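Local coordinates for flavin-nucleotide-binding protein (Azotobacter vinelandii, PDB 6RK0) that binds FAD and heme b and probably acts as a low-potential terminal oxidase associated with the iron-only nitrogenase, at residues Val47-Asn52 / Gly77-Ala82; Tyr30-Val35 / Leu164-Ala169. All coordinates share one frame; numbering follows the deposited sequence.

Contact 1: residues Val47-Asn52 / Gly77-Ala82. With FAD (flavin-adenine dinucleotide), chain F.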
loop_
_atom_site.group_PDB
_atom_site.type_symbol
_atom_site.label_atom_id
_atom_site.label_comp_id
_atom_site.label_asym_id
_atom_site.label_seq_id
_atom_site.Cartn_x
_atom_site.Cartn_y
_atom_site.Cartn_z
ATOM N N VAL A 47 7.857 -3.440 -1.394
ATOM C CA VAL A 47 9.295 -3.527 -1.660
ATOM C C VAL A 47 9.543 -3.427 -3.151
ATOM O O VAL A 47 8.963 -4.209 -3.931
ATOM C CB VAL A 47 9.889 -4.830 -1.092
ATOM C CG1 VAL A 47 11.357 -4.982 -1.507
ATOM C CG2 VAL A 47 9.757 -4.859 0.411
ATOM N N GLY A 48 10.425 -2.505 -3.544
ATOM C CA GLY A 48 10.807 -2.332 -4.950
ATOM C C GLY A 48 12.118 -3.056 -5.201
ATOM O O GLY A 48 13.077 -2.899 -4.454
ATOM N N CYS A 49 12.149 -3.834 -6.281
ATOM C CA CYS A 49 13.336 -4.633 -6.592
ATOM C C CYS A 49 13.308 -4.919 -8.085
ATOM O O CYS A 49 12.290 -5.380 -8.607
ATOM C CB CYS A 49 13.320 -5.917 -5.756
ATOM S SG CYS A 49 14.868 -6.870 -5.892
ATOM N N MET A 50 14.440 -4.678 -8.761
ATOM C CA MET A 50 14.545 -4.983 -10.185
ATOM C C MET A 50 14.705 -6.476 -10.386
ATOM O O MET A 50 15.688 -7.058 -9.905
ATOM C CB MET A 50 15.764 -4.246 -10.758
ATOM C CG MET A 50 16.179 -4.684 -12.152
ATOM S SD MET A 50 14.952 -4.309 -13.384
ATOM C CE MET A 50 14.533 -2.738 -12.806
ATOM N N MET A 51 13.734 -7.100 -11.051
ATOM C CA MET A 51 13.719 -8.535 -11.319
ATOM C C MET A 51 13.150 -8.743 -12.700
ATOM O O MET A 51 12.145 -8.113 -13.059
ATOM C CB MET A 51 12.857 -9.284 -10.293
ATOM C CG MET A 51 13.357 -9.101 -8.864
ATOM S SD MET A 51 12.416 -10.007 -7.628
ATOM C CE MET A 51 10.854 -9.093 -7.612
ATOM N N ASN A 52 13.799 -9.582 -13.497
ATOM C CA ASN A 52 13.290 -9.875 -14.826
ATOM C C ASN A 52 13.050 -8.606 -15.640
ATOM O O ASN A 52 12.068 -8.518 -16.375
ATOM C CB ASN A 52 12.046 -10.742 -14.764
ATOM C CG ASN A 52 11.730 -11.417 -16.074
ATOM O OD1 ASN A 52 12.584 -11.588 -16.946
ATOM N ND2 ASN A 52 10.489 -11.843 -16.208
ATOM N N GLY A 77 12.622 -17.869 -2.967
ATOM C CA GLY A 77 11.892 -16.805 -3.624
ATOM C C GLY A 77 12.810 -15.879 -4.397
ATOM O O GLY A 77 13.923 -15.561 -3.973
ATOM N N ARG A 78 12.317 -15.409 -5.534
ATOM C CA ARG A 78 13.150 -14.558 -6.392
ATOM C C ARG A 78 13.564 -13.266 -5.709
ATOM O O ARG A 78 14.653 -12.750 -5.999
ATOM C CB ARG A 78 12.447 -14.283 -7.732
ATOM C CG ARG A 78 11.178 -13.478 -7.637
ATOM C CD ARG A 78 10.731 -13.095 -9.030
ATOM N NE ARG A 78 9.571 -12.249 -8.987
ATOM C CZ ARG A 78 9.108 -11.635 -10.067
ATOM N NH1 ARG A 78 9.691 -11.797 -11.261
ATOM N NH2 ARG A 78 8.077 -10.824 -9.969
ATOM N N LEU A 79 12.715 -12.695 -4.841
ATOM C CA LEU A 79 13.082 -11.429 -4.202
ATOM C C LEU A 79 14.336 -11.609 -3.356
ATOM O O LEU A 79 15.242 -10.762 -3.336
ATOM C CB LEU A 79 11.920 -10.950 -3.335
ATOM C CG LEU A 79 12.150 -9.664 -2.562
ATOM C CD1 LEU A 79 12.409 -8.492 -3.467
ATOM C CD2 LEU A 79 10.952 -9.378 -1.671
ATOM N N PHE A 80 14.382 -12.714 -2.613
ATOM C CA PHE A 80 15.465 -12.964 -1.676
ATOM C C PHE A 80 16.771 -13.218 -2.394
ATOM O O PHE A 80 17.832 -12.824 -1.912
ATOM C CB PHE A 80 15.036 -14.078 -0.721
ATOM C CG PHE A 80 13.819 -13.677 0.061
ATOM C CD1 PHE A 80 13.940 -12.777 1.111
ATOM C CD2 PHE A 80 12.546 -14.076 -0.362
ATOM C CE1 PHE A 80 12.811 -12.301 1.743
ATOM C CE2 PHE A 80 11.434 -13.584 0.248
ATOM C CZ PHE A 80 11.548 -12.703 1.303
ATOM N N LYS A 81 16.726 -13.800 -3.584
ATOM C CA LYS A 81 17.933 -13.877 -4.406
ATOM C C LYS A 81 18.336 -12.505 -4.957
ATOM O O LYS A 81 19.507 -12.114 -4.926
ATOM C CB LYS A 81 17.708 -14.871 -5.539
ATOM C CG LYS A 81 18.922 -14.993 -6.410
ATOM C CD LYS A 81 18.752 -16.038 -7.502
ATOM C CE LYS A 81 20.009 -16.101 -8.374
ATOM N NZ LYS A 81 19.903 -17.130 -9.444
ATOM N N ALA A 82 17.381 -11.742 -5.433
ATOM C CA ALA A 82 17.697 -10.491 -6.100
ATOM C C ALA A 82 18.204 -9.413 -5.151
ATOM O O ALA A 82 19.022 -8.576 -5.544
ATOM C CB ALA A 82 16.490 -10.010 -6.885
HETATM P PA FAD F . 6.403 -15.064 -8.419
HETATM O O1A FAD F . 5.272 -16.014 -8.448
HETATM O O2A FAD F . 7.765 -15.572 -8.675
HETATM O O5B FAD F . 6.112 -13.836 -9.386
HETATM C C5B FAD F . 5.798 -14.085 -10.774
HETATM C C4B FAD F . 4.742 -13.128 -11.224
HETATM O O4B FAD F . 3.538 -13.318 -10.447
HETATM C C3B FAD F . 5.072 -11.652 -11.017
HETATM O O3B FAD F . 5.958 -11.143 -12.009
HETATM C C2B FAD F . 3.677 -11.022 -11.024
HETATM O O2B FAD F . 3.236 -10.831 -12.357
HETATM C C1B FAD F . 2.824 -12.100 -10.338
HETATM N N9A FAD F . 2.608 -11.821 -8.915
HETATM C C8A FAD F . 3.425 -12.143 -7.871
HETATM N N7A FAD F . 2.992 -11.702 -6.715
HETATM C C5A FAD F . 1.810 -11.040 -7.024
HETATM C C6A FAD F . 0.877 -10.341 -6.231
HETATM N N6A FAD F . 0.992 -10.158 -4.907
HETATM N N1A FAD F . -0.175 -9.771 -6.869
HETATM C C2A FAD F . -0.292 -9.917 -8.195
HETATM N N3A FAD F . 0.531 -10.556 -9.039
HETATM C C4A FAD F . 1.564 -11.094 -8.381
HETATM N N1 FAD F . 4.642 -12.650 0.516
HETATM C C2 FAD F . 5.587 -13.082 1.404
HETATM O O2 FAD F . 6.475 -13.866 1.066
HETATM N N3 FAD F . 5.575 -12.634 2.692
HETATM C C4 FAD F . 4.657 -11.739 3.207
HETATM O O4 FAD F . 4.756 -11.323 4.366
HETATM C C4X FAD F . 3.617 -11.339 2.279
HETATM N N5 FAD F . 2.659 -10.520 2.721
HETATM C C5X FAD F . 1.735 -10.051 1.784
HETATM C C6 FAD F . 0.754 -9.138 2.195
HETATM C C7 FAD F . -0.180 -8.631 1.291
HETATM C C7M FAD F . -1.237 -7.670 1.770
HETATM C C8 FAD F . -0.151 -9.066 -0.043
HETATM C C8M FAD F . -1.107 -8.527 -1.067
HETATM C C9 FAD F . 0.805 -10.001 -0.449
HETATM C C9A FAD F . 1.742 -10.508 0.452
HETATM N N10 FAD F . 2.714 -11.463 0.078
HETATM C C10 FAD F . 3.700 -11.835 0.948
HETATM C "C1'" FAD F . 2.790 -12.006 -1.287
HETATM C "C2'" FAD F . 3.781 -11.249 -2.163
HETATM O "O2'" FAD F . 3.188 -10.045 -2.629
HETATM C "C3'" FAD F . 4.200 -12.091 -3.366
HETATM O "O3'" FAD F . 3.038 -12.451 -4.108
HETATM C "C4'" FAD F . 4.969 -13.355 -2.998
HETATM O "O4'" FAD F . 6.015 -13.031 -2.075
HETATM C "C5'" FAD F . 5.534 -14.046 -4.213
HETATM O "O5'" FAD F . 6.388 -13.110 -4.921
HETATM P P FAD F . 7.374 -13.619 -6.027
HETATM O O1P FAD F . 8.316 -14.663 -5.481
HETATM O O2P FAD F . 7.970 -12.399 -6.676
HETATM O O3P FAD F . 6.346 -14.306 -7.036
HETATM O O HOH W 1 8.567 -11.799 -14.003
#
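With chi3 at -70°, M51 folds its terminal methyl over the guanidinium of R78, while R78 sets out with CG between its backbone N and carbonyl carbon (chi1 65°) and then runs extended to NE beneath that methyl. The pair sits where helix 78-82 crosses residues 47-51 of strand 44-51 in the split-barrel, FMN-binding type of fold, these segment axes 8.9 Å apart at closest and 82° to each other. M51 CE lies 3.7 Å from R78 NE, and FAD O5B lies over the opposite face of the guanidinium, so the flat group is held between thioether and cofactor. In its own plane, R78 NE donates to the pyrophosphate oxygen O2P of FAD at 2.8 Å, a fairly straight bond, while NH2 makes a weak, bent bond to FAD O3B on the adenosine ribose. The positive charge is set against the pyrophosphate and probably offsets part of its negative charge; F56 adds a cation-pi contact. Behind this polar end the packing is apolar: L79 CD1 reaches C49 CB at 3.6 Å, and the A82 methyl packs against both C49 SG and M51 CG. V47 extends the apolar patch with a looser touch on L79. M50, turned away from the helix, packs on M50 of the second subunit. At the strand end one water accepts from N52 ND2 at 2.9 Å and from R78 NH1 at 3.0 Å.

Contact 2: residues Tyr30-Val35 / Leu164-Ala169; sequences YDQETV and LSIAEA
The amide of Q32 joins helix to turn through NE2, which donates to the backbone O of I166 at 3.0 Å from an unusual direction, above the carbonyl plane and 37° out of it. OE1 of the same amide is pressed against the I166 side chain, in a contact whose exact closeness is uncertain. Here a helix N-terminus docks against the turn between strands 159-165 and 169-174 of the split-barrel, FMN-binding type of fold. A bend at chi2 (-80°) swings the Q32 amide back to the turn, and the acceptor lies nearly in the amide plane. A water completes the join, donating to Y30 O and A169 O and accepting from Q32 NE2. Beneath the polar link, V35 CG2 packs on the A169 methyl at 3.8 Å, and C171 and L116 continue the apolar layer. Y30 presents its ring edge to A169 O, with its hydroxyl bonded to V21 N in the segment that lines an FAD pocket. E168, the centre of an inverse gamma turn, ties the turn to the N-terminal part of the same chain by a salt bridge with R18. Each partner is also braced internally. S165 OG accepts from A167 N in an ST turn. D31 is the N-cap of helix 32-40: its OD2 receives T34 N at 3.1 Å and T34 OG1 at 2.7 Å, both from the same face of the carboxylate.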
loop_
_atom_site.group_PDB
_atom_site.type_symbol
_atom_site.label_atom_id
_atom_site.label_comp_id
_atom_site.label_asym_id
_atom_site.label_seq_id
_atom_site.Cartn_x
_atom_site.Cartn_y
_atom_site.Cartn_z
ATOM N N TYR A 30 12.785 13.626 8.735
ATOM C CA TYR A 30 13.903 12.707 8.707
ATOM C C TYR A 30 14.253 12.171 10.085
ATOM O O TYR A 30 15.124 11.286 10.196
ATOM C CB TYR A 30 15.150 13.368 8.097
ATOM C CG TYR A 30 14.896 13.914 6.717
ATOM C CD1 TYR A 30 14.779 13.066 5.612
ATOM C CD2 TYR A 30 14.771 15.275 6.522
ATOM C CE1 TYR A 30 14.561 13.573 4.323
ATOM C CE2 TYR A 30 14.543 15.798 5.252
ATOM C CZ TYR A 30 14.460 14.929 4.163
ATOM O OH TYR A 30 14.279 15.415 2.894
ATOM N N ASP A 31 13.639 12.710 11.138
ATOM C CA ASP A 31 13.956 12.268 12.485
ATOM C C ASP A 31 13.547 10.815 12.685
ATOM O O ASP A 31 12.481 10.366 12.237
ATOM C CB ASP A 31 13.257 13.159 13.505
ATOM C CG ASP A 31 11.770 13.262 13.270
ATOM O OD1 ASP A 31 11.343 13.793 12.217
ATOM O OD2 ASP A 31 11.024 12.770 14.136
ATOM N N GLN A 32 14.398 10.086 13.401
ATOM C CA GLN A 32 14.138 8.662 13.579
ATOM C C GLN A 32 12.892 8.410 14.431
ATOM O O GLN A 32 12.259 7.363 14.269
ATOM C CB GLN A 32 15.442 7.954 13.961
ATOM C CG GLN A 32 16.499 7.880 12.738
ATOM C CD GLN A 32 16.214 6.743 11.682
ATOM O OE1 GLN A 32 16.038 5.601 12.098
ATOM N NE2 GLN A 32 16.200 7.052 10.328
ATOM N N GLU A 33 12.466 9.353 15.280
ATOM C CA GLU A 33 11.210 9.162 15.998
ATOM C C GLU A 33 10.035 9.030 15.033
ATOM O O GLU A 33 9.171 8.165 15.210
ATOM C CB GLU A 33 10.985 10.331 16.956
ATOM C CG GLU A 33 9.734 10.177 17.769
ATOM C CD GLU A 33 9.547 11.299 18.774
ATOM O OE1 GLU A 33 10.525 12.039 19.075
ATOM O OE2 GLU A 33 8.410 11.435 19.268
ATOM N N THR A 34 9.990 9.876 14.007
ATOM C CA THR A 34 8.926 9.789 13.011
ATOM C C THR A 34 9.055 8.518 12.172
ATOM O O THR A 34 8.059 7.831 11.913
ATOM C CB THR A 34 8.902 11.038 12.134
ATOM O OG1 THR A 34 8.665 12.188 12.958
ATOM C CG2 THR A 34 7.784 10.922 11.071
ATOM N N VAL A 35 10.269 8.184 11.748
ATOM C CA VAL A 35 10.484 6.953 10.983
ATOM C C VAL A 35 9.908 5.773 11.738
ATOM O O VAL A 35 9.132 4.978 11.211
ATOM C CB VAL A 35 11.986 6.764 10.686
ATOM C CG1 VAL A 35 12.292 5.410 10.095
ATOM C CG2 VAL A 35 12.520 7.903 9.811
ATOM N N LEU A 164 16.710 -4.748 6.526
ATOM C CA LEU A 164 17.213 -3.510 5.970
ATOM C C LEU A 164 17.307 -2.495 7.090
ATOM O O LEU A 164 16.377 -2.341 7.880
ATOM C CB LEU A 164 16.247 -3.009 4.890
ATOM C CG LEU A 164 16.584 -1.722 4.171
ATOM C CD1 LEU A 164 17.866 -1.849 3.332
ATOM C CD2 LEU A 164 15.394 -1.302 3.265
ATOM N N SER A 165 18.423 -1.777 7.150
ATOM C CA SER A 165 18.574 -0.677 8.085
ATOM C C SER A 165 17.493 0.375 7.855
ATOM O O SER A 165 17.111 0.673 6.726
ATOM C CB SER A 165 19.932 -0.037 7.855
ATOM O OG SER A 165 20.084 1.142 8.614
ATOM N N ILE A 166 17.056 0.998 8.952
ATOM C CA ILE A 166 16.144 2.128 8.862
ATOM C C ILE A 166 16.867 3.446 8.722
ATOM O O ILE A 166 16.215 4.496 8.677
ATOM C CB ILE A 166 15.123 2.165 10.021
ATOM C CG1 ILE A 166 15.795 2.577 11.339
ATOM C CG2 ILE A 166 14.390 0.864 10.140
ATOM C CD1 ILE A 166 14.820 2.720 12.504
ATOM N N ALA A 167 18.208 3.454 8.663
ATOM C CA ALA A 167 18.936 4.713 8.758
ATOM C C ALA A 167 18.755 5.603 7.532
ATOM O O ALA A 167 18.689 6.827 7.672
ATOM C CB ALA A 167 20.409 4.418 8.964
ATOM N N GLU A 168 18.732 5.032 6.328
ATOM C CA GLU A 168 18.668 5.852 5.115
ATOM C C GLU A 168 17.193 5.995 4.739
ATOM O O GLU A 168 16.682 5.315 3.861
ATOM C CB GLU A 168 19.506 5.262 3.986
ATOM C CG GLU A 168 19.729 6.292 2.902
ATOM C CD GLU A 168 20.460 5.806 1.680
ATOM O OE1 GLU A 168 20.835 4.618 1.586
ATOM O OE2 GLU A 168 20.630 6.628 0.752
ATOM N N ALA A 169 16.524 6.874 5.470
ATOM C CA ALA A 169 15.059 6.977 5.426
ATOM C C ALA A 169 14.605 8.407 5.192
ATOM O O ALA A 169 15.138 9.359 5.774
ATOM C CB ALA A 169 14.462 6.542 6.783
HETATM O O HOH W 2 16.171 9.459 8.420
#

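Contacts 1 and 2 illustrate how one antiparallel sheet can carry distant helix attachments. Their centres lie 23 Å apart and their nearest atoms about 7 Å, without touching. Along the chain the order is 30-35, 47-52, 77-82, 164-169, so both halves of contact 1 fall between the halves of contact 2. Helix 32-40 leads directly into strand 44-51, which joins the two sites in sequence, and strand 68-74, just before helix 78-82, pairs with strand 159-165. Contact 1 supplies R78 to a cofactor whose hydrogen-bond partners include S170 and K172 of the second subunit; contact 2 includes the start of strand 169-174, whose counterpart in the second subunit carries those residues.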